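Local coordinates for protein RNA N6-adenosine-methyltransferase METTL16 (Homo sapiens, PDB 6M1U) that methylates the N6 position of adenosines in RNA, including U6 small nuclear RNA, with this vertebrate conserved region probably contributing to RNA binding, at residues K2-V7 and Q140-I145; F6-S11 and N147-L152; M13-L18 and R151-N156; V32-W37 and I114-E119; K40-L45 and L61-I66. All blocks are in the same frame, centred on the assembly; numbering follows the deposited sequence.

In the fold
From the N terminus, strand 4-8 meets helix 136-153 twice: interactions 1 and 2 share Phe-6 and Val-7 and each closes a loop of more than 130 residues. Interaction 3 then joins helix 10-20 to the end of the same C-terminal helix, and because its segments alternate with those of interaction 1, the two loops cross. Interaction 4, from helix 30-44 to strand 108-119, falls inside all three of these loops, and interaction 5, from the same helix to strand 58-67, falls inside the loop of interaction 4. Interactions 1, 2, 4 and 5 fasten helices to one antiparallel sheet, whereas interaction 3 joins helix to helix. The centres of interactions 2 and 3 lie about 8 Å apart.

Interaction 1 of 5, residues K2-V7 and Q140-I145; sequences KPITFV and QLCTYI
Cys-142 meets both Ile-4 and Phe-6 through its sulfur. SG lies 3.8 Å from Ile-4 CG2, and also 3.8 Å from Phe-6 CD1, so a single atom of helix 136-153 bridges two residues two apart on strand 4-8. Against the ring the approach is oblique: SG stands 5.0 Å from the centroid of the Phe-6 ring, along a line 73° from the ring normal, a cysteine sulfur-aromatic contact. Ile-4 adds a second, longer touch, its CD1 reaching Cys-142 CB at 4.2 Å. No hydrogen bond spans the segments, and the 187 Å² buried between them comes mainly from these three residues.

Cys-142 carries SG anti to its backbone N (chi1 180°), extending it to the strand, while the CG2 branch of Ile-4 holds the corresponding position on the other side. Thr-5, between the two strand residues, turns its CB away from the helix, as the strand pleat requires. One level further out, backbone hydrogen bonds between Ile-4 and Met-127 and between Phe-6 and Val-125 fix the strand at the sheet's edge beside strand 122-131. Ile-145 of helix 136-153 packs in turn on Ile-38 and Leu-42 of helix 30-44.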
# COMPACT_ATOMS: atom_id res chain seq x y z
N LYS A 2 3.65 9.45 -13.06
CA LYS A 2 4.49 8.37 -13.58
C LYS A 2 4.73 7.29 -12.50
O LYS A 2 5.86 7.10 -12.03
CB LYS A 2 5.82 8.94 -14.09
CG LYS A 2 5.66 9.88 -15.28
CD LYS A 2 6.99 10.19 -15.97
CE LYS A 2 6.77 10.70 -17.41
NZ LYS A 2 7.96 11.40 -17.98
N PRO A 3 3.68 6.57 -12.13
CA PRO A 3 3.70 5.86 -10.84
C PRO A 3 4.26 4.45 -10.89
O PRO A 3 4.05 3.70 -11.85
CB PRO A 3 2.22 5.84 -10.46
CG PRO A 3 1.50 5.86 -11.71
CD PRO A 3 2.32 6.63 -12.69
N ILE A 4 4.97 4.07 -9.84
CA ILE A 4 5.27 2.66 -9.64
C ILE A 4 3.96 1.92 -9.43
O ILE A 4 3.03 2.43 -8.78
CB ILE A 4 6.16 2.43 -8.41
CG1 ILE A 4 7.33 3.37 -8.35
CG2 ILE A 4 6.66 0.99 -8.38
CD1 ILE A 4 7.93 3.31 -6.95
N THR A 5 3.88 0.69 -9.94
CA THR A 5 2.69 -0.10 -9.72
C THR A 5 3.06 -1.53 -9.37
O THR A 5 4.20 -1.97 -9.53
CB THR A 5 1.79 -0.11 -10.94
OG1 THR A 5 2.54 -0.61 -12.04
CG2 THR A 5 1.31 1.29 -11.24
N PHE A 6 2.07 -2.25 -8.83
CA PHE A 6 2.13 -3.69 -8.67
C PHE A 6 0.71 -4.19 -8.45
O PHE A 6 -0.05 -3.59 -7.69
CB PHE A 6 3.08 -4.11 -7.53
CG PHE A 6 2.53 -3.91 -6.14
CD1 PHE A 6 2.80 -2.75 -5.42
CD2 PHE A 6 1.78 -4.90 -5.53
CE1 PHE A 6 2.32 -2.58 -4.14
CE2 PHE A 6 1.28 -4.72 -4.23
CZ PHE A 6 1.56 -3.56 -3.54
N VAL A 7 0.36 -5.28 -9.13
CA VAL A 7 -0.95 -5.90 -9.01
C VAL A 7 -1.01 -6.70 -7.71
O VAL A 7 -0.01 -7.26 -7.26
CB VAL A 7 -1.22 -6.83 -10.22
CG1 VAL A 7 -2.33 -7.82 -9.92
CG2 VAL A 7 -1.56 -6.04 -11.47
N GLN A 140 11.86 1.81 -2.71
CA GLN A 140 12.19 1.10 -1.47
C GLN A 140 10.93 0.83 -0.65
O GLN A 140 10.69 -0.31 -0.23
CB GLN A 140 13.23 1.89 -0.66
CG GLN A 140 14.70 1.70 -1.12
CD GLN A 140 15.74 2.37 -0.18
OE1 GLN A 140 15.42 2.77 0.95
NE2 GLN A 140 16.99 2.50 -0.66
N LEU A 141 10.09 1.85 -0.47
CA LEU A 141 8.85 1.70 0.29
C LEU A 141 7.85 0.80 -0.43
O LEU A 141 7.15 0.00 0.21
CB LEU A 141 8.24 3.08 0.53
CG LEU A 141 6.97 3.15 1.36
CD1 LEU A 141 7.21 2.39 2.64
CD2 LEU A 141 6.62 4.63 1.65
N CYS A 142 7.77 0.94 -1.76
CA CYS A 142 6.85 0.13 -2.54
C CYS A 142 7.27 -1.32 -2.54
O CYS A 142 6.44 -2.22 -2.34
CB CYS A 142 6.77 0.65 -3.97
SG CYS A 142 5.64 -0.31 -5.01
N THR A 143 8.56 -1.58 -2.78
CA THR A 143 9.06 -2.94 -2.69
C THR A 143 8.84 -3.51 -1.30
O THR A 143 8.55 -4.70 -1.16
CB THR A 143 10.54 -3.01 -3.06
OG1 THR A 143 10.76 -2.34 -4.30
CG2 THR A 143 10.99 -4.46 -3.24
N TYR A 144 8.96 -2.67 -0.26
CA TYR A 144 8.75 -3.19 1.09
C TYR A 144 7.29 -3.56 1.30
O TYR A 144 6.99 -4.67 1.75
CB TYR A 144 9.21 -2.18 2.14
CG TYR A 144 8.82 -2.62 3.53
CD1 TYR A 144 9.50 -3.63 4.18
CD2 TYR A 144 7.75 -2.01 4.19
CE1 TYR A 144 9.14 -4.04 5.46
CE2 TYR A 144 7.37 -2.42 5.46
CZ TYR A 144 8.07 -3.44 6.10
OH TYR A 144 7.69 -3.84 7.37
N ILE A 145 6.37 -2.64 0.97
CA ILE A 145 4.95 -2.88 1.21
C ILE A 145 4.49 -4.15 0.49
O ILE A 145 3.94 -5.06 1.11
CB ILE A 145 4.12 -1.66 0.77
CG1 ILE A 145 4.37 -0.48 1.72
CG2 ILE A 145 2.63 -2.06 0.64
CD1 ILE A 145 4.02 0.90 1.15

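Interaction 2 of 5, residues F6-S11 and N147-L152; sequences FVVLAS and NQIFRL
Residues 6-8 of strand 4-8 pass residues 147-152 of helix 136-153 with the CA atoms of Val-8 and Ile-149 8.9 Å apart and those of Phe-6 and Asn-147 10.8 Å apart, a separation that side chains must span. This is helix-on-sheet packing in an alpha+beta fold with an antiparallel sheet, near the point where the edge strand gives way to helix 10-20. Leu-9 takes the N-cap position of that helix.

Ile-149 does the work from the helical side. Its CG1 lies beside the backbone N (chi1 -83°) and the chain continues extended, carrying the terminal methyl to the strand. There it serves two partners. Val-8 offers CG2, and the two side chains reach toward each other tip to tip. Phe-6 presents its rim, with the methyl near the plane of the ring. Neighbouring elements add to the packing: Ile-41 of helix 30-44 also packs on Ile-149, and Met-13 of helix 10-20 on Val-8. The evidence for the shared methyl is that Ile-149 CD1 lies 4.0 Å from both Val-8 CG2 and Phe-6 CZ.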
# COMPACT_ATOMS: atom_id res chain seq x y z
N PHE A 6 2.07 -2.25 -8.83
CA PHE A 6 2.13 -3.69 -8.67
C PHE A 6 0.71 -4.19 -8.45
O PHE A 6 -0.05 -3.59 -7.69
CB PHE A 6 3.08 -4.11 -7.53
CG PHE A 6 2.53 -3.91 -6.14
CD1 PHE A 6 2.80 -2.75 -5.42
CD2 PHE A 6 1.78 -4.90 -5.53
CE1 PHE A 6 2.32 -2.58 -4.14
CE2 PHE A 6 1.28 -4.72 -4.23
CZ PHE A 6 1.56 -3.56 -3.54
N VAL A 7 0.36 -5.28 -9.13
CA VAL A 7 -0.95 -5.90 -9.01
C VAL A 7 -1.01 -6.70 -7.71
O VAL A 7 -0.01 -7.26 -7.26
CB VAL A 7 -1.22 -6.83 -10.22
CG1 VAL A 7 -2.33 -7.82 -9.92
CG2 VAL A 7 -1.56 -6.04 -11.47
N VAL A 8 -2.18 -6.72 -7.07
CA VAL A 8 -2.54 -7.79 -6.15
C VAL A 8 -3.56 -8.66 -6.86
O VAL A 8 -4.65 -8.19 -7.23
CB VAL A 8 -3.10 -7.24 -4.84
CG1 VAL A 8 -3.57 -8.37 -3.98
CG2 VAL A 8 -2.06 -6.46 -4.08
N LEU A 9 -3.22 -9.93 -7.08
CA LEU A 9 -4.11 -10.85 -7.78
C LEU A 9 -5.40 -11.12 -6.99
O LEU A 9 -5.40 -11.17 -5.75
CB LEU A 9 -3.39 -12.17 -8.08
CG LEU A 9 -2.41 -12.19 -9.26
CD1 LEU A 9 -1.63 -13.49 -9.30
CD2 LEU A 9 -3.18 -11.96 -10.55
N ALA A 10 -6.50 -11.33 -7.74
CA ALA A 10 -7.82 -11.53 -7.14
C ALA A 10 -7.84 -12.70 -6.16
O ALA A 10 -8.72 -12.74 -5.29
CB ALA A 10 -8.87 -11.74 -8.23
N SER A 11 -6.90 -13.64 -6.29
CA SER A 11 -6.72 -14.68 -5.28
C SER A 11 -5.96 -14.16 -4.06
O SER A 11 -6.31 -14.50 -2.92
CB SER A 11 -5.97 -15.85 -5.89
OG SER A 11 -4.79 -15.34 -6.48
N ASN A 147 6.21 -6.52 -0.50
CA ASN A 147 6.82 -7.66 0.17
C ASN A 147 6.05 -8.00 1.44
O ASN A 147 5.73 -9.16 1.68
CB ASN A 147 8.29 -7.38 0.48
CG ASN A 147 9.21 -7.67 -0.73
OD1 ASN A 147 8.75 -7.91 -1.86
ND2 ASN A 147 10.53 -7.65 -0.49
N GLN A 148 5.69 -6.98 2.22
CA GLN A 148 4.93 -7.23 3.43
C GLN A 148 3.60 -7.90 3.12
O GLN A 148 3.17 -8.79 3.86
CB GLN A 148 4.72 -5.92 4.20
CG GLN A 148 4.68 -6.12 5.71
CD GLN A 148 5.94 -6.78 6.25
OE1 GLN A 148 7.02 -6.21 6.20
NE2 GLN A 148 5.80 -8.00 6.77
N ILE A 149 2.95 -7.51 2.02
CA ILE A 149 1.67 -8.12 1.65
C ILE A 149 1.83 -9.62 1.50
O ILE A 149 1.02 -10.40 2.02
CB ILE A 149 1.09 -7.52 0.36
CG1 ILE A 149 0.34 -6.22 0.64
CG2 ILE A 149 0.17 -8.54 -0.33
CD1 ILE A 149 -0.31 -5.62 -0.60
N PHE A 150 2.88 -10.04 0.81
CA PHE A 150 2.98 -11.45 0.51
C PHE A 150 3.46 -12.25 1.70
O PHE A 150 3.13 -13.43 1.81
CB PHE A 150 3.85 -11.66 -0.74
CG PHE A 150 3.12 -11.32 -2.02
CD1 PHE A 150 2.23 -12.22 -2.57
CD2 PHE A 150 3.28 -10.07 -2.62
CE1 PHE A 150 1.53 -11.91 -3.72
CE2 PHE A 150 2.59 -9.74 -3.77
CZ PHE A 150 1.71 -10.65 -4.33
N ARG A 151 4.17 -11.64 2.65
CA ARG A 151 4.38 -12.37 3.89
C ARG A 151 3.04 -12.70 4.56
O ARG A 151 2.81 -13.85 4.95
CB ARG A 151 5.30 -11.58 4.82
CG ARG A 151 6.71 -11.51 4.26
CD ARG A 151 7.76 -11.30 5.33
NE ARG A 151 8.31 -12.56 5.81
CZ ARG A 151 9.35 -12.65 6.64
NH1 ARG A 151 9.95 -11.54 7.08
NH2 ARG A 151 9.79 -13.84 7.03
N LEU A 152 2.13 -11.72 4.63
CA LEU A 152 0.81 -11.96 5.21
C LEU A 152 0.09 -13.12 4.53
O LEU A 152 -0.58 -13.92 5.19
CB LEU A 152 -0.04 -10.69 5.11
CG LEU A 152 0.28 -9.41 5.89
CD1 LEU A 152 -0.48 -8.24 5.28
CD2 LEU A 152 -0.06 -9.56 7.35

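Interaction 3 of 5, residues M13-L18 and R151-N156; sequences MKELSL and RLVAVN
Val-153 and Leu-16 form the tight part of this contact between helix 10-20 and the last turn of helix 136-153. The backbones come close, with 6.2 Å between the CA atoms of Glu-15 and Val-153. One methyl makes most of the meeting: Val-153 CG2 lies 4.1 Å from Leu-16 CG and is equally near Glu-15 CB, also at 4.1 Å. The side chains of Leu-16 and Val-153 run at about a right angle to each other. A longer touch, 4.3 Å between Leu-16 CD2 and Leu-152 CD1, extends the apolar patch toward helix 30-44, where Leu-16 packs on Val-33 and Leu-152 on Trp-37. The indole NE1 of Trp-37 also donates a hydrogen bond to Leu-16 O.

The other side is looser. Beyond its CB, the chain of the partly exposed Glu-15 bends at chi2 (52°), and its carboxylate belongs to this border. Past Val-153 the helix ends: Ala-154 is the centre of an inverse gamma turn, and the exposed Val-155 and Asn-156 stay beyond contact distance of the segment 13-18.

Across these two segments, which bury 213 Å² between them, the contact is apolar, aliphatic carbon against aliphatic carbon. With no hydrogen bond or salt bridge to direct it, the fit here depends on the matching of apolar surfaces, with the acidic end of Glu-15 kept at the partly exposed border.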
# COMPACT_ATOMS: atom_id res chain seq x y z
N MET A 13 -6.12 -11.18 -3.03
CA MET A 13 -7.16 -10.47 -2.30
C MET A 13 -8.00 -11.44 -1.47
O MET A 13 -8.12 -11.28 -0.25
CB MET A 13 -8.04 -9.68 -3.25
CG MET A 13 -7.36 -8.47 -3.80
SD MET A 13 -8.44 -7.69 -4.99
CE MET A 13 -8.54 -6.08 -4.29
N LYS A 14 -8.54 -12.48 -2.11
CA LYS A 14 -9.33 -13.47 -1.37
C LYS A 14 -8.61 -13.92 -0.10
O LYS A 14 -9.21 -13.98 0.97
CB LYS A 14 -9.66 -14.66 -2.27
CG LYS A 14 -10.66 -14.37 -3.44
CD LYS A 14 -11.28 -15.65 -4.08
CE LYS A 14 -10.88 -15.87 -5.56
NZ LYS A 14 -11.77 -15.21 -6.56
N GLU A 15 -7.31 -14.19 -0.19
CA GLU A 15 -6.59 -14.60 1.00
C GLU A 15 -6.45 -13.46 2.01
O GLU A 15 -6.50 -13.69 3.22
CB GLU A 15 -5.22 -15.15 0.63
CG GLU A 15 -4.78 -16.31 1.49
CD GLU A 15 -5.83 -17.39 1.54
OE1 GLU A 15 -6.35 -17.66 2.64
OE2 GLU A 15 -6.15 -17.96 0.47
N LEU A 16 -6.30 -12.22 1.53
CA LEU A 16 -6.24 -11.11 2.47
C LEU A 16 -7.57 -10.92 3.18
O LEU A 16 -7.60 -10.61 4.37
CB LEU A 16 -5.84 -9.83 1.75
CG LEU A 16 -4.37 -9.72 1.37
CD1 LEU A 16 -4.20 -8.54 0.42
CD2 LEU A 16 -3.54 -9.55 2.62
N SER A 17 -8.69 -11.10 2.47
CA SER A 17 -10.00 -11.03 3.12
C SER A 17 -10.11 -12.05 4.24
O SER A 17 -10.45 -11.69 5.38
CB SER A 17 -11.12 -11.29 2.11
OG SER A 17 -11.04 -10.44 0.99
N LEU A 18 -9.86 -13.32 3.93
CA LEU A 18 -9.88 -14.35 4.96
C LEU A 18 -9.05 -13.95 6.17
O LEU A 18 -9.47 -14.13 7.31
CB LEU A 18 -9.37 -15.66 4.38
CG LEU A 18 -10.38 -16.46 3.59
CD1 LEU A 18 -9.61 -17.57 2.94
CD2 LEU A 18 -11.46 -16.98 4.50
N ARG A 151 4.17 -11.64 2.65
CA ARG A 151 4.38 -12.37 3.89
C ARG A 151 3.04 -12.70 4.56
O ARG A 151 2.81 -13.85 4.95
CB ARG A 151 5.30 -11.58 4.82
CG ARG A 151 6.71 -11.51 4.26
CD ARG A 151 7.76 -11.30 5.33
NE ARG A 151 8.31 -12.56 5.81
CZ ARG A 151 9.35 -12.65 6.64
NH1 ARG A 151 9.95 -11.54 7.08
NH2 ARG A 151 9.79 -13.84 7.03
N LEU A 152 2.13 -11.72 4.63
CA LEU A 152 0.81 -11.96 5.21
C LEU A 152 0.09 -13.12 4.53
O LEU A 152 -0.58 -13.92 5.19
CB LEU A 152 -0.04 -10.69 5.11
CG LEU A 152 0.28 -9.41 5.89
CD1 LEU A 152 -0.48 -8.24 5.28
CD2 LEU A 152 -0.06 -9.56 7.35
N VAL A 153 0.21 -13.22 3.20
CA VAL A 153 -0.53 -14.25 2.48
C VAL A 153 0.07 -15.64 2.64
O VAL A 153 -0.64 -16.63 2.45
CB VAL A 153 -0.67 -13.82 1.00
CG1 VAL A 153 -0.83 -15.01 0.07
CG2 VAL A 153 -1.85 -12.91 0.85
N ALA A 154 1.35 -15.76 3.03
CA ALA A 154 1.91 -17.05 3.47
C ALA A 154 1.52 -17.33 4.93
O ALA A 154 2.34 -17.43 5.84
CB ALA A 154 3.42 -17.07 3.29
N VAL A 155 0.20 -17.45 5.13
CA VAL A 155 -0.45 -17.73 6.40
C VAL A 155 -0.94 -19.17 6.31
O VAL A 155 -1.93 -19.56 6.95
CB VAL A 155 -1.59 -16.72 6.68
CG1 VAL A 155 -2.74 -16.83 5.64
CG2 VAL A 155 -2.11 -16.80 8.14
N ASN A 156 -0.25 -19.97 5.52
CA ASN A 156 -0.71 -21.32 5.21
C ASN A 156 -0.03 -22.34 6.12
O ASN A 156 -0.03 -22.19 7.35
CB ASN A 156 -0.45 -21.62 3.73
CG ASN A 156 -0.94 -20.50 2.81
OD1 ASN A 156 -2.03 -19.94 3.01
ND2 ASN A 156 -0.15 -20.16 1.80

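Interaction 4 of 5, residues V32-W37 and I114-E119; sequences VVVTTW and INVKKE
Val-116 projects from its strand between Val-34 and Thr-35 of the helix, and the two helical residues meet it differently. Val-34 brings CG1 to Val-116 CG1 at 4.0 Å, the two side chains crossing at a slant. Both of these branches are anti to their own backbone N (chi1 170° in Val-34 and -175° in Val-116). Thr-35 instead passes alongside Val-116, the two side chains running in opposite directions, so that OG1 lies beside the CB and CG2 end of the valine. That hydroxyl is not left to the apolar contact: with OG1 placed beside the backbone N (chi1 -65°), it is hydrogen-bonded to Ile-31 O one turn earlier. The threonine therefore spends its polarity within its own helix. Backbone spacing agrees with a close approach, 6.5 Å separating the CA atoms of Thr-35 and Val-116.

The contact seats helix 30-44 on the middle strand of the five-stranded sheet. Ile-31 and Ile-38 flank Val-116 from the same helix, Thr-35 also reaches Val-59 of strand 58-67, and Met-13 of helix 10-20 packs on Val-34.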
# COMPACT_ATOMS: atom_id res chain seq x y z
N VAL A 32 -10.75 -2.34 -0.92
CA VAL A 32 -10.86 -1.76 0.45
C VAL A 32 -10.05 -2.63 1.41
O VAL A 32 -9.26 -2.08 2.19
CB VAL A 32 -12.33 -1.67 0.91
CG1 VAL A 32 -12.43 -1.47 2.41
CG2 VAL A 32 -13.07 -0.56 0.18
N VAL A 33 -10.25 -3.95 1.34
CA VAL A 33 -9.51 -4.90 2.21
C VAL A 33 -8.01 -4.64 2.06
O VAL A 33 -7.36 -4.36 3.08
CB VAL A 33 -9.86 -6.36 1.86
CG1 VAL A 33 -8.78 -7.32 2.31
CG2 VAL A 33 -11.21 -6.77 2.42
N VAL A 34 -7.51 -4.72 0.83
CA VAL A 34 -6.07 -4.50 0.53
C VAL A 34 -5.61 -3.19 1.17
O VAL A 34 -4.61 -3.21 1.90
CB VAL A 34 -5.81 -4.49 -0.99
CG1 VAL A 34 -4.40 -4.03 -1.32
CG2 VAL A 34 -6.09 -5.85 -1.61
N THR A 35 -6.34 -2.10 0.92
CA THR A 35 -5.96 -0.80 1.45
C THR A 35 -5.79 -0.84 2.96
O THR A 35 -4.79 -0.35 3.50
CB THR A 35 -7.01 0.24 1.08
OG1 THR A 35 -7.03 0.41 -0.35
CG2 THR A 35 -6.70 1.57 1.77
N THR A 36 -6.75 -1.44 3.68
CA THR A 36 -6.61 -1.50 5.12
C THR A 36 -5.45 -2.40 5.55
O THR A 36 -4.98 -2.27 6.69
CB THR A 36 -7.89 -1.98 5.80
OG1 THR A 36 -8.01 -3.38 5.58
CG2 THR A 36 -9.11 -1.28 5.23
N TRP A 37 -4.98 -3.31 4.68
CA TRP A 37 -3.74 -4.02 5.00
C TRP A 37 -2.52 -3.15 4.73
O TRP A 37 -1.55 -3.19 5.49
CB TRP A 37 -3.64 -5.32 4.22
CG TRP A 37 -4.36 -6.47 4.84
CD1 TRP A 37 -5.43 -7.17 4.30
CD2 TRP A 37 -4.10 -7.07 6.11
NE1 TRP A 37 -5.83 -8.17 5.18
CE2 TRP A 37 -5.03 -8.13 6.29
CE3 TRP A 37 -3.16 -6.83 7.12
CZ2 TRP A 37 -5.05 -8.92 7.43
CZ3 TRP A 37 -3.19 -7.63 8.26
CH2 TRP A 37 -4.12 -8.65 8.40
N ILE A 114 -0.73 6.64 -2.51
CA ILE A 114 -1.06 5.26 -2.89
C ILE A 114 -2.51 5.22 -3.32
O ILE A 114 -3.40 5.61 -2.55
CB ILE A 114 -0.80 4.26 -1.76
CG1 ILE A 114 0.57 4.48 -1.10
CG2 ILE A 114 -0.87 2.85 -2.30
CD1 ILE A 114 0.95 3.40 -0.09
N ASN A 115 -2.74 4.78 -4.57
CA ASN A 115 -4.07 4.40 -5.06
C ASN A 115 -4.17 2.88 -5.09
O ASN A 115 -3.25 2.19 -5.55
CB ASN A 115 -4.34 4.95 -6.46
CG ASN A 115 -4.45 6.45 -6.49
OD1 ASN A 115 -4.57 7.08 -5.45
ND2 ASN A 115 -4.41 7.04 -7.68
N VAL A 116 -5.28 2.35 -4.61
CA VAL A 116 -5.58 0.93 -4.77
C VAL A 116 -6.79 0.85 -5.68
O VAL A 116 -7.90 1.18 -5.27
CB VAL A 116 -5.82 0.23 -3.42
CG1 VAL A 116 -6.01 -1.24 -3.65
CG2 VAL A 116 -4.64 0.49 -2.47
N LYS A 117 -6.55 0.54 -6.96
CA LYS A 117 -7.66 0.54 -7.94
C LYS A 117 -7.93 -0.87 -8.46
O LYS A 117 -6.99 -1.69 -8.49
CB LYS A 117 -7.33 1.48 -9.11
CG LYS A 117 -5.99 2.20 -9.01
CD LYS A 117 -5.47 2.67 -10.35
CE LYS A 117 -6.12 3.96 -10.82
NZ LYS A 117 -5.63 4.37 -12.15
N LYS A 118 -9.22 -1.12 -8.68
CA LYS A 118 -9.70 -2.43 -9.16
C LYS A 118 -9.52 -2.38 -10.66
O LYS A 118 -10.23 -1.64 -11.31
CB LYS A 118 -11.19 -2.60 -8.85
CG LYS A 118 -11.78 -3.94 -9.23
CD LYS A 118 -13.24 -4.08 -8.86
CE LYS A 118 -13.82 -5.41 -9.27
NZ LYS A 118 -15.25 -5.55 -8.90
N GLU A 119 -8.54 -3.13 -11.12
CA GLU A 119 -8.22 -3.19 -12.56
C GLU A 119 -8.48 -4.63 -12.94
O GLU A 119 -8.04 -5.49 -12.18
CB GLU A 119 -6.75 -2.82 -12.73
CG GLU A 119 -6.29 -2.79 -14.17
CD GLU A 119 -4.94 -3.47 -14.33
OE1 GLU A 119 -4.79 -4.57 -13.81
OE2 GLU A 119 -4.06 -2.89 -14.97

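Interaction 5 of 5, residues K40-L45 and L61-I66; sequences KILTDL and LFLTAI
Leu-42 of helix 30-44 packs on Leu-61 and Leu-63 of strand 58-67, a helix-on-sheet contact in an alpha+beta fold consistent with a KA-1-like module. The apolar part is carried by one methyl: Leu-42 CD1 meets Leu-61 CD1 at 4.0 Å, tip to tip, and Leu-63 CD2 at 4.3 Å. Leu-42 and Leu-61 both hold CG beside the backbone N (chi1 -64° in each); with the CB of each directed at the other segment, this carries the chain ends together. Ile-145 of helix 136-153 packs on Leu-42 as well, and Leu-141 on Leu-63.

No polar bond crosses between the segments; those of 40-45 described here lie within the helix. Lys-40 NZ forms a salt bridge with Asp-44 OD2 at 2.9 Å, one turn on, using the carboxylate's syn lone pair. The carbonyl of Lys-40 has two donors: Asp-44 N at 3.2 Å from Lys-40 O, and the Thr-43 hydroxyl. Both arrive from the same face of the carbonyl plane, and Thr-43 OG1, 3.1 Å from Lys-40 O, is tilted 35° out of it.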
# COMPACT_ATOMS: atom_id res chain seq x y z
N LYS A 40 -2.36 -1.05 7.73
CA LYS A 40 -1.71 -1.77 8.83
C LYS A 40 -0.19 -1.76 8.66
O LYS A 40 0.55 -1.50 9.61
CB LYS A 40 -2.25 -3.20 8.88
CG LYS A 40 -2.33 -3.80 10.28
CD LYS A 40 -1.01 -4.41 10.71
CE LYS A 40 -0.91 -4.43 12.23
NZ LYS A 40 0.12 -5.41 12.71
N ILE A 41 0.29 -2.01 7.44
CA ILE A 41 1.72 -2.10 7.21
C ILE A 41 2.39 -0.76 7.47
O ILE A 41 3.51 -0.69 8.01
CB ILE A 41 1.97 -2.58 5.77
CG1 ILE A 41 1.55 -4.04 5.64
CG2 ILE A 41 3.43 -2.28 5.35
CD1 ILE A 41 1.32 -4.46 4.25
N LEU A 42 1.74 0.33 7.06
CA LEU A 42 2.35 1.65 7.20
C LEU A 42 2.37 2.07 8.66
O LEU A 42 3.42 2.50 9.15
CB LEU A 42 1.62 2.70 6.34
CG LEU A 42 1.72 2.43 4.84
CD1 LEU A 42 0.89 3.39 4.00
CD2 LEU A 42 3.15 2.46 4.40
N THR A 43 1.24 1.94 9.37
CA THR A 43 1.25 2.34 10.78
C THR A 43 2.34 1.60 11.55
O THR A 43 3.01 2.19 12.40
CB THR A 43 -0.10 2.12 11.48
OG1 THR A 43 -0.36 0.73 11.49
CG2 THR A 43 -1.24 2.83 10.79
N ASP A 44 2.56 0.32 11.23
CA ASP A 44 3.62 -0.44 11.87
C ASP A 44 4.99 0.20 11.63
O ASP A 44 5.84 0.15 12.52
CB ASP A 44 3.61 -1.89 11.37
CG ASP A 44 2.37 -2.68 11.87
OD1 ASP A 44 1.59 -2.13 12.70
OD2 ASP A 44 2.18 -3.84 11.42
N LEU A 45 5.20 0.83 10.47
CA LEU A 45 6.40 1.61 10.23
C LEU A 45 6.33 3.01 10.83
O LEU A 45 7.28 3.80 10.66
CB LEU A 45 6.68 1.73 8.73
CG LEU A 45 6.56 0.49 7.82
CD1 LEU A 45 7.08 0.80 6.40
CD2 LEU A 45 7.24 -0.73 8.43
N LEU A 61 -4.56 6.40 -0.24
CA LEU A 61 -3.83 6.87 0.92
C LEU A 61 -2.89 7.99 0.53
O LEU A 61 -2.16 7.86 -0.46
CB LEU A 61 -2.99 5.77 1.52
CG LEU A 61 -3.79 4.64 2.05
CD1 LEU A 61 -2.78 3.61 2.52
CD2 LEU A 61 -4.62 5.24 3.17
N PHE A 62 -2.87 9.07 1.30
CA PHE A 62 -1.77 10.03 1.23
C PHE A 62 -0.84 9.74 2.40
O PHE A 62 -1.30 9.63 3.55
CB PHE A 62 -2.26 11.47 1.29
CG PHE A 62 -1.17 12.47 1.02
CD1 PHE A 62 -0.37 12.95 2.04
CD2 PHE A 62 -0.92 12.90 -0.27
CE1 PHE A 62 0.64 13.85 1.78
CE2 PHE A 62 0.11 13.80 -0.53
CZ PHE A 62 0.87 14.27 0.49
N LEU A 63 0.45 9.59 2.13
CA LEU A 63 1.36 9.21 3.19
C LEU A 63 2.59 10.12 3.21
O LEU A 63 3.00 10.69 2.20
CB LEU A 63 1.78 7.74 3.10
CG LEU A 63 2.83 7.47 2.06
CD1 LEU A 63 4.18 7.24 2.71
CD2 LEU A 63 2.41 6.29 1.24
N THR A 64 3.15 10.25 4.40
CA THR A 64 4.28 11.12 4.68
C THR A 64 5.29 10.25 5.42
O THR A 64 5.04 9.86 6.56
CB THR A 64 3.85 12.31 5.54
OG1 THR A 64 2.97 13.14 4.78
CG2 THR A 64 5.03 13.11 5.95
N ALA A 65 6.39 9.92 4.76
CA ALA A 65 7.49 9.21 5.40
C ALA A 65 8.67 10.15 5.55
O ALA A 65 8.72 11.21 4.92
CB ALA A 65 7.89 7.96 4.61
N ILE A 66 9.62 9.78 6.41
CA ILE A 66 10.81 10.59 6.66
C ILE A 66 12.04 9.82 6.18
O ILE A 66 12.08 8.59 6.25
CB ILE A 66 10.93 10.98 8.15
CG1 ILE A 66 11.99 12.07 8.32
CG2 ILE A 66 11.27 9.78 9.00
CD1 ILE A 66 11.58 13.20 9.28